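Local coordinates for protein putative hexulose 6 phosphate synthase (Salmonella typhimurium, PDB 3F4W) that is a putative synthase of the HUMPS family, built as a TIM barrel and found here in a two-chain assembly, at residues M1-A6 with D24-I29; I29-P34 with K54-D59; A60-G65 with V81-V86. One frame throughout, in Å; residues are numbered along the deposited sequence.

Contact 1 (M1-A6 with D24-I29); sequences MKLQLA and DDVDII
Ile28, Leu3 and Leu5 have the most surface buried of any residues in this parallel strand pairing, each in a different way. Ile28 is laid across Gln4: its CG2 branch lies 3.8 Å from Gln4 OE1 and also meets CG, while CD1 reaches on to the aliphatic CD of Lys2. Beta branching favours the extended backbone, and the long CG1-CD1 arm spans the distance to the lysine. Gln4 NE2 goes on to Glu30, and Lys2 NZ to Glu55.

Leu3 does its work largely through the backbone. Its carbonyl oxygen is gripped twice, by Asp27 N at 2.9 Å and by Ile28 N at 3.0 Å, because Asp27 leaves the extended conformation (psi -40°) and turns two successive N-H groups to one acceptor, an irregularity resembling a beta bulge just before the regular pairing at Ile28. The same aspartate bends back to take the N-H of Leu3 on OD2, at 2.8 Å and almost straight (175°), using the anti lone pair. Its short carboxylate stands in for a carbonyl of the partner segment. The Leu3 side chain, with CG anti to its own nitrogen (chi1 173°), lays CD2 3.4 Å from Asp25 O.

Leu5 gives its N-H to Ile28 O at 2.8 Å, and its CB packs 3.9 Å from Val26 CG1 on the outer face.

Gln4 and Ile28 thus look into the barrel, toward Leu57 of strand 55-62, whereas Leu5 and Ile29 meet Met19 of helix 12-22. Helix 196-209 covers Leu3 through Leu207, and strand 183-186 flanks strand 2-7 on its other edge.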
loop_
_atom_site.group_PDB
_atom_site.type_symbol
_atom_site.label_atom_id
_atom_site.label_comp_id
_atom_site.label_asym_id
_atom_site.label_seq_id
_atom_site.Cartn_x
_atom_site.Cartn_y
_atom_site.Cartn_z
ATOM N N MET A 1 -18.565 15.681 -14.030
ATOM C CA MET A 1 -17.459 14.896 -13.502
ATOM C C MET A 1 -16.553 15.735 -12.611
ATOM O O MET A 1 -16.292 16.902 -12.896
ATOM C CB MET A 1 -16.656 14.258 -14.637
ATOM C CG MET A 1 -16.168 15.234 -15.684
ATOM S SD MET A 1 -15.632 14.392 -17.186
ATOM C CE MET A 1 -17.187 13.739 -17.803
ATOM N N LYS A 2 -16.071 15.118 -11.538
ATOM C CA LYS A 2 -15.282 15.806 -10.527
ATOM C C LYS A 2 -13.800 15.831 -10.868
ATOM O O LYS A 2 -13.293 14.926 -11.525
ATOM C CB LYS A 2 -15.460 15.122 -9.173
ATOM C CG LYS A 2 -16.879 15.127 -8.635
ATOM C CD LYS A 2 -16.928 14.444 -7.279
ATOM C CE LYS A 2 -18.296 14.556 -6.629
ATOM N NZ LYS A 2 -18.347 13.792 -5.345
ATOM N N LEU A 3 -13.108 16.868 -10.411
ATOM C CA LEU A 3 -11.655 16.924 -10.519
ATOM C C LEU A 3 -11.004 16.521 -9.201
ATOM O O LEU A 3 -11.159 17.196 -8.186
ATOM C CB LEU A 3 -11.182 18.316 -10.938
ATOM C CG LEU A 3 -9.665 18.528 -10.930
ATOM C CD1 LEU A 3 -8.960 17.447 -11.742
ATOM C CD2 LEU A 3 -9.300 19.915 -11.445
ATOM N N GLN A 4 -10.274 15.411 -9.225
ATOM C CA GLN A 4 -9.542 14.950 -8.053
ATOM C C GLN A 4 -8.062 15.266 -8.246
ATOM O O GLN A 4 -7.483 14.934 -9.280
ATOM C CB GLN A 4 -9.759 13.448 -7.858
ATOM C CG GLN A 4 -8.892 12.809 -6.791
ATOM C CD GLN A 4 -9.337 11.392 -6.467
ATOM O OE1 GLN A 4 -10.533 11.110 -6.400
ATOM N NE2 GLN A 4 -8.376 10.497 -6.261
ATOM N N LEU A 5 -7.463 15.926 -7.258
ATOM C CA LEU A 5 -6.062 16.333 -7.329
ATOM C C LEU A 5 -5.159 15.471 -6.447
ATOM O O LEU A 5 -5.253 15.511 -5.220
ATOM C CB LEU A 5 -5.911 17.800 -6.924
ATOM C CG LEU A 5 -4.479 18.329 -6.839
ATOM C CD1 LEU A 5 -3.850 18.418 -8.222
ATOM C CD2 LEU A 5 -4.455 19.683 -6.160
ATOM N N ALA A 6 -4.272 14.706 -7.075
ATOM C CA ALA A 6 -3.336 13.867 -6.329
ATOM C C ALA A 6 -2.131 14.651 -5.805
ATOM O O ALA A 6 -1.336 15.182 -6.580
ATOM C CB ALA A 6 -2.871 12.688 -7.189
ATOM N N ASP A 24 -10.009 26.157 -5.314
ATOM C CA ASP A 24 -11.322 26.584 -5.804
ATOM C C ASP A 24 -11.769 25.847 -7.070
ATOM O O ASP A 24 -12.960 25.808 -7.385
ATOM C CB ASP A 24 -11.350 28.100 -6.043
ATOM C CG ASP A 24 -11.405 28.898 -4.745
ATOM O OD1 ASP A 24 -11.669 28.299 -3.684
ATOM O OD2 ASP A 24 -11.186 30.125 -4.788
ATOM N N ASP A 25 -10.814 25.275 -7.796
ATOM C CA ASP A 25 -11.117 24.543 -9.027
ATOM C C ASP A 25 -11.048 23.025 -8.855
ATOM O O ASP A 25 -11.188 22.281 -9.828
ATOM C CB ASP A 25 -10.166 24.967 -10.148
ATOM C CG ASP A 25 -10.421 26.380 -10.622
ATOM O OD1 ASP A 25 -11.500 26.927 -10.310
ATOM O OD2 ASP A 25 -9.544 26.939 -11.310
ATOM N N VAL A 26 -10.837 22.578 -7.622
ATOM C CA VAL A 26 -10.695 21.156 -7.316
ATOM C C VAL A 26 -11.889 20.657 -6.500
ATOM O O VAL A 26 -12.382 21.363 -5.625
ATOM C CB VAL A 26 -9.386 20.902 -6.533
ATOM C CG1 VAL A 26 -9.332 19.478 -6.005
ATOM C CG2 VAL A 26 -8.176 21.202 -7.410
ATOM N N ASP A 27 -12.351 19.444 -6.790
ATOM C CA ASP A 27 -13.485 18.855 -6.075
ATOM C C ASP A 27 -13.042 17.887 -4.980
ATOM O O ASP A 27 -13.632 17.840 -3.903
ATOM C CB ASP A 27 -14.403 18.115 -7.046
ATOM C CG ASP A 27 -14.990 19.025 -8.098
ATOM O OD1 ASP A 27 -15.847 19.868 -7.742
ATOM O OD2 ASP A 27 -14.593 18.897 -9.278
ATOM N N ILE A 28 -12.015 17.098 -5.270
ATOM C CA ILE A 28 -11.511 16.125 -4.306
ATOM C C ILE A 28 -10.012 16.287 -4.109
ATOM O O ILE A 28 -9.246 16.245 -5.067
ATOM C CB ILE A 28 -11.781 14.682 -4.768
ATOM C CG1 ILE A 28 -13.281 14.455 -4.976
ATOM C CG2 ILE A 28 -11.217 13.693 -3.757
ATOM C CD1 ILE A 28 -13.619 13.114 -5.612
ATOM N N ILE A 29 -9.596 16.485 -2.865
ATOM C CA ILE A 29 -8.179 16.570 -2.550
ATOM C C ILE A 29 -7.680 15.177 -2.191
ATOM O O ILE A 29 -8.175 14.554 -1.251
ATOM C CB ILE A 29 -7.922 17.529 -1.372
ATOM C CG1 ILE A 29 -8.562 18.892 -1.651
ATOM C CG2 ILE A 29 -6.425 17.656 -1.104
ATOM C CD1 ILE A 29 -8.350 19.908 -0.545
#

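Contact 2 (I29-P34 with K54-D59); sequences IEVGTP and KEVLAD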
loop_
_atom_site.group_PDB
_atom_site.type_symbol
_atom_site.label_atom_id
_atom_site.label_comp_id
_atom_site.label_asym_id
_atom_site.label_seq_id
_atom_site.Cartn_x
_atom_site.Cartn_y
_atom_site.Cartn_z
ATOM N N ILE A 29 -9.596 16.485 -2.865
ATOM C CA ILE A 29 -8.179 16.570 -2.550
ATOM C C ILE A 29 -7.680 15.177 -2.191
ATOM O O ILE A 29 -8.175 14.554 -1.251
ATOM C CB ILE A 29 -7.922 17.529 -1.372
ATOM C CG1 ILE A 29 -8.562 18.892 -1.651
ATOM C CG2 ILE A 29 -6.425 17.656 -1.104
ATOM C CD1 ILE A 29 -8.350 19.908 -0.545
ATOM N N GLU A 30 -6.713 14.678 -2.949
ATOM C CA GLU A 30 -6.172 13.356 -2.680
ATOM C C GLU A 30 -4.844 13.437 -1.932
ATOM O O GLU A 30 -3.887 14.047 -2.405
ATOM C CB GLU A 30 -5.986 12.559 -3.974
ATOM C CG GLU A 30 -5.208 11.262 -3.773
ATOM C CD GLU A 30 -4.855 10.565 -5.075
ATOM O OE1 GLU A 30 -5.587 10.738 -6.070
ATOM O OE2 GLU A 30 -3.839 9.836 -5.099
ATOM N N VAL A 31 -4.789 12.825 -0.757
ATOM C CA VAL A 31 -3.509 12.638 -0.090
ATOM C C VAL A 31 -2.863 11.386 -0.682
ATOM O O VAL A 31 -3.290 10.267 -0.395
ATOM C CB VAL A 31 -3.679 12.504 1.432
ATOM C CG1 VAL A 31 -2.339 12.221 2.103
ATOM C CG2 VAL A 31 -4.307 13.768 1.996
ATOM N N GLY A 32 -1.854 11.588 -1.525
ATOM C CA GLY A 32 -1.179 10.494 -2.206
ATOM C C GLY A 32 -0.480 9.523 -1.272
ATOM O O GLY A 32 -0.229 9.839 -0.109
ATOM N N THR A 33 -0.151 8.341 -1.782
ATOM C CA THR A 33 0.413 7.288 -0.939
ATOM C C THR A 33 1.733 7.664 -0.260
ATOM O O THR A 33 1.885 7.463 0.941
ATOM C CB THR A 33 0.590 5.972 -1.715
ATOM O OG1 THR A 33 -0.625 5.669 -2.407
ATOM C CG2 THR A 33 0.927 4.836 -0.761
ATOM N N PRO A 34 2.698 8.198 -1.026
ATOM C CA PRO A 34 3.970 8.602 -0.414
ATOM C C PRO A 34 3.761 9.727 0.598
ATOM O O PRO A 34 4.499 9.837 1.579
ATOM C CB PRO A 34 4.783 9.111 -1.605
ATOM C CG PRO A 34 4.181 8.450 -2.794
ATOM C CD PRO A 34 2.721 8.337 -2.492
ATOM N N LYS A 54 -14.259 20.749 1.286
ATOM C CA LYS A 54 -13.685 19.920 0.230
ATOM C C LYS A 54 -13.657 18.459 0.664
ATOM O O LYS A 54 -13.447 18.163 1.838
ATOM C CB LYS A 54 -12.261 20.383 -0.087
ATOM C CG LYS A 54 -12.187 21.757 -0.714
ATOM C CD LYS A 54 -12.808 21.737 -2.094
ATOM C CE LYS A 54 -12.847 23.123 -2.693
ATOM N NZ LYS A 54 -13.428 23.089 -4.053
ATOM N N GLU A 55 -13.868 17.548 -0.283
ATOM C CA GLU A 55 -13.762 16.124 0.012
ATOM C C GLU A 55 -12.296 15.701 0.011
ATOM O O GLU A 55 -11.503 16.176 -0.799
ATOM C CB GLU A 55 -14.570 15.292 -0.985
ATOM C CG GLU A 55 -16.074 15.396 -0.790
ATOM C CD GLU A 55 -16.852 14.511 -1.745
ATOM O OE1 GLU A 55 -17.871 13.927 -1.315
ATOM O OE2 GLU A 55 -16.449 14.399 -2.923
ATOM N N VAL A 56 -11.941 14.814 0.931
ATOM C CA VAL A 56 -10.564 14.359 1.046
ATOM C C VAL A 56 -10.497 12.862 0.790
ATOM O O VAL A 56 -11.252 12.088 1.379
ATOM C CB VAL A 56 -9.962 14.700 2.434
ATOM C CG1 VAL A 56 -8.550 14.151 2.560
ATOM C CG2 VAL A 56 -9.966 16.206 2.661
ATOM N N LEU A 57 -9.601 12.472 -0.113
ATOM C CA LEU A 57 -9.371 11.076 -0.466
ATOM C C LEU A 57 -8.025 10.630 0.107
ATOM O O LEU A 57 -7.007 11.271 -0.133
ATOM C CB LEU A 57 -9.370 10.941 -1.999
ATOM C CG LEU A 57 -8.991 9.705 -2.843
ATOM C CD1 LEU A 57 -7.877 8.861 -2.245
ATOM C CD2 LEU A 57 -10.204 8.838 -3.206
ATOM N N ALA A 58 -8.020 9.540 0.870
ATOM C CA ALA A 58 -6.767 8.978 1.370
ATOM C C ALA A 58 -6.327 7.826 0.475
ATOM O O ALA A 58 -6.956 6.766 0.463
ATOM C CB ALA A 58 -6.931 8.498 2.811
ATOM N N ASP A 59 -5.254 8.037 -0.281
ATOM C CA ASP A 59 -4.784 7.035 -1.227
ATOM C C ASP A 59 -3.900 5.998 -0.541
ATOM O O ASP A 59 -2.707 5.887 -0.834
ATOM C CB ASP A 59 -4.023 7.689 -2.377
ATOM C CG ASP A 59 -3.828 6.752 -3.549
ATOM O OD1 ASP A 59 -4.578 5.757 -3.650
ATOM O OD2 ASP A 59 -2.926 7.012 -4.369
HETATM O O HOH W 1 -0.609 8.192 -4.678
#
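Ile29 O takes the N-H of Leu57 and Val31 N gives to Leu57 O, both at 2.8 Å, in a tight ladder between the parallel strands 29-31 and 55-59. Asp59 and Ile29, at the two ends of the pairing, lose the most surface to it. Glu30 and Leu57 lie side by side on the barrel's inner face, with Glu30 CG 3.9 Å from Leu57 CD1. On the other face Val31 and Val56 meet through their methyls, compact beta-branched residues that suit a sheet covered by helix 42-50.

The packing slackens toward Lys54, which is partly exposed. Its CB comes closest, 4.0 Å from Ile29 CD1; the bent chain then leads off to the carbonyls of Val26 and Val23. Glu55 next to it turns its carboxylate away to Lys2 and Tyr80.

At the opposite end the contact becomes polar. Thr33 OG1, placed beside its own backbone N (chi1 -49°), donates to Asp59 O at 2.6 Å, which ties the first turn of helix 33-39 to strand 55-62 at Asp59. A water bridges the same two residues, accepting from Thr33 N and donating to Asp59 OD2.

Asp59 OD2 also lies 3.1 Å from Glu30 OE2, with the two carboxylate planes 78° apart. No hydrogen bond joins them. Lys61 forms a salt bridge to Asp59 OD2, Thr82 binds OD1, and Gln4 holds Glu30 OE1. Such a dense polar cluster toward the C-terminal ends of the strands is consistent with the usual position of a TIM-barrel active site.

Contact 3 (A60-G65 with V81-V86); sequences AKIMDG and VTVLGV
Thr82 serves the neighbouring strand with two acceptors, its hydroxyl and its carbonyl. OG1 takes the N-H of Lys61 at 2.9 Å, while Thr82 O receives Ile62 N at 3.0 Å. The hydroxyl can do so because chi1 of 56° sets it between the backbone N and the carbonyl carbon. Lys61 adopts a left-handed backbone conformation, unusual within a strand and consistent with its N-H turning from a regular ladder position to the Thr82 hydroxyl. Asp59 is a further partner of both that hydroxyl and the Lys61 amino group, which also bonds Thr33.

Ile62 O in turn accepts Leu84 N at 2.9 Å. This is the parallel pairing that closes the beta-alpha-beta unit of strand 55-62, helix 66-75 and strand 80-84 in the TIM barrel. Outward, Ile62 CB and Val83 CG2 pack 4.0 Å apart beneath Cys95 of helix 89-102.

Leu84 divides its branches: CD1 rests 3.6 Å from Lys61 CB, and CD2 lies 3.9 Å from Met63 SD, whose flexible thioether crosses it at about a right angle. Past the strand, Asp64 OD1 and OD2 accept the backbone N-H groups of Thr137 and Asp138 of the second subunit.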
loop_
_atom_site.group_PDB
_atom_site.type_symbol
_atom_site.label_atom_id
_atom_site.label_comp_id
_atom_site.label_asym_id
_atom_site.label_seq_id
_atom_site.Cartn_x
_atom_site.Cartn_y
_atom_site.Cartn_z
ATOM N N ALA A 60 -4.497 5.244 0.375
ATOM C CA ALA A 60 -3.762 4.244 1.140
ATOM C C ALA A 60 -3.373 3.027 0.299
ATOM O O ALA A 60 -2.413 2.327 0.624
ATOM C CB ALA A 60 -4.574 3.816 2.351
ATOM N N LYS A 61 -4.108 2.784 -0.784
ATOM C CA LYS A 61 -3.888 1.594 -1.607
ATOM C C LYS A 61 -3.837 0.345 -0.733
ATOM O O LYS A 61 -2.900 -0.457 -0.813
ATOM C CB LYS A 61 -2.599 1.720 -2.427
ATOM C CG LYS A 61 -2.710 2.628 -3.643
ATOM C CD LYS A 61 -1.440 2.562 -4.480
ATOM C CE LYS A 61 -1.512 3.485 -5.686
ATOM N NZ LYS A 61 -1.379 4.911 -5.291
ATOM N N ILE A 62 -4.860 0.191 0.098
ATOM C CA ILE A 62 -4.948 -0.911 1.045
ATOM C C ILE A 62 -4.849 -2.287 0.381
ATOM O O ILE A 62 -5.484 -2.549 -0.643
ATOM C CB ILE A 62 -6.250 -0.817 1.859
ATOM C CG1 ILE A 62 -6.244 0.459 2.704
ATOM C CG2 ILE A 62 -6.413 -2.031 2.755
ATOM C CD1 ILE A 62 -7.556 0.731 3.412
ATOM N N MET A 63 -4.041 -3.159 0.976
ATOM C CA MET A 63 -3.821 -4.498 0.447
ATOM C C MET A 63 -4.203 -5.544 1.488
ATOM O O MET A 63 -4.436 -6.706 1.162
ATOM C CB MET A 63 -2.351 -4.674 0.060
ATOM C CG MET A 63 -2.037 -5.984 -0.653
ATOM S SD MET A 63 -2.738 -6.018 -2.313
ATOM C CE MET A 63 -2.390 -7.699 -2.843
ATOM N N ASP A 64 -4.265 -5.120 2.744
ATOM C CA ASP A 64 -4.545 -6.028 3.847
ATOM C C ASP A 64 -5.012 -5.224 5.050
ATOM O O ASP A 64 -4.883 -3.999 5.071
ATOM C CB ASP A 64 -3.295 -6.850 4.200
ATOM C CG ASP A 64 -3.596 -7.995 5.163
ATOM O OD1 ASP A 64 -2.660 -8.476 5.841
ATOM O OD2 ASP A 64 -4.769 -8.411 5.244
ATOM N N GLY A 65 -5.553 -5.914 6.048
ATOM C CA GLY A 65 -6.037 -5.265 7.253
ATOM C C GLY A 65 -7.067 -4.216 6.899
ATOM O O GLY A 65 -7.051 -3.108 7.433
ATOM N N VAL A 81 -11.359 6.268 0.800
ATOM C CA VAL A 81 -10.092 5.551 0.920
ATOM C C VAL A 81 -9.955 4.630 -0.280
ATOM O O VAL A 81 -10.955 4.152 -0.812
ATOM C CB VAL A 81 -10.001 4.718 2.217
ATOM C CG1 VAL A 81 -10.112 5.623 3.441
ATOM C CG2 VAL A 81 -11.068 3.635 2.240
ATOM N N THR A 82 -8.722 4.390 -0.718
ATOM C CA THR A 82 -8.493 3.470 -1.824
ATOM C C THR A 82 -8.042 2.105 -1.323
ATOM O O THR A 82 -7.262 2.002 -0.377
ATOM C CB THR A 82 -7.450 3.993 -2.842
ATOM O OG1 THR A 82 -6.220 4.283 -2.169
ATOM C CG2 THR A 82 -7.958 5.241 -3.548
ATOM N N VAL A 83 -8.566 1.068 -1.964
ATOM C CA VAL A 83 -8.141 -0.305 -1.747
ATOM C C VAL A 83 -7.758 -0.865 -3.115
ATOM O O VAL A 83 -8.332 -0.473 -4.129
ATOM C CB VAL A 83 -9.273 -1.154 -1.125
ATOM C CG1 VAL A 83 -10.452 -1.258 -2.087
ATOM C CG2 VAL A 83 -8.771 -2.536 -0.764
ATOM N N LEU A 84 -6.778 -1.759 -3.150
ATOM C CA LEU A 84 -6.300 -2.318 -4.411
ATOM C C LEU A 84 -7.242 -3.382 -4.958
ATOM O O LEU A 84 -7.621 -4.308 -4.245
ATOM C CB LEU A 84 -4.906 -2.918 -4.229
ATOM C CG LEU A 84 -3.655 -2.100 -4.567
ATOM C CD1 LEU A 84 -3.957 -0.637 -4.812
ATOM C CD2 LEU A 84 -2.606 -2.284 -3.470
ATOM N N GLY A 85 -7.602 -3.255 -6.231
ATOM C CA GLY A 85 -8.432 -4.247 -6.888
ATOM C C GLY A 85 -7.768 -5.611 -6.947
ATOM O O GLY A 85 -8.443 -6.633 -7.065
ATOM N N VAL A 86 -6.440 -5.633 -6.859
ATOM C CA VAL A 86 -5.705 -6.892 -6.934
ATOM C C VAL A 86 -5.704 -7.652 -5.611
ATOM O O VAL A 86 -5.251 -8.790 -5.552
ATOM C CB VAL A 86 -4.244 -6.697 -7.413
ATOM C CG1 VAL A 86 -4.216 -6.280 -8.875
ATOM C CG2 VAL A 86 -3.522 -5.684 -6.548
#

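How the contacts relate
From the N terminus, the chain leaves strand 2-7, runs through helix 12-22 and returns as strand 28-31 at contact 1, closing the first beta-alpha-beta loop. Contact 2 then closes the next, which holds helices 33-39 and 42-50, and contact 3 the third, round helix 66-75. The loops follow in series, none enclosing or crossing another. Contacts 1 and 2 share Ile29 and strand 28-31; contacts 2 and 3 share strand 55-62, so four adjacent staves of the barrel are stitched in order. Contacts 1 and 3 do not touch, their nearest atoms about 6 Å apart, and lie on opposite sides of the chain's centre. Contacts 2 and 3 also reach the second subunit.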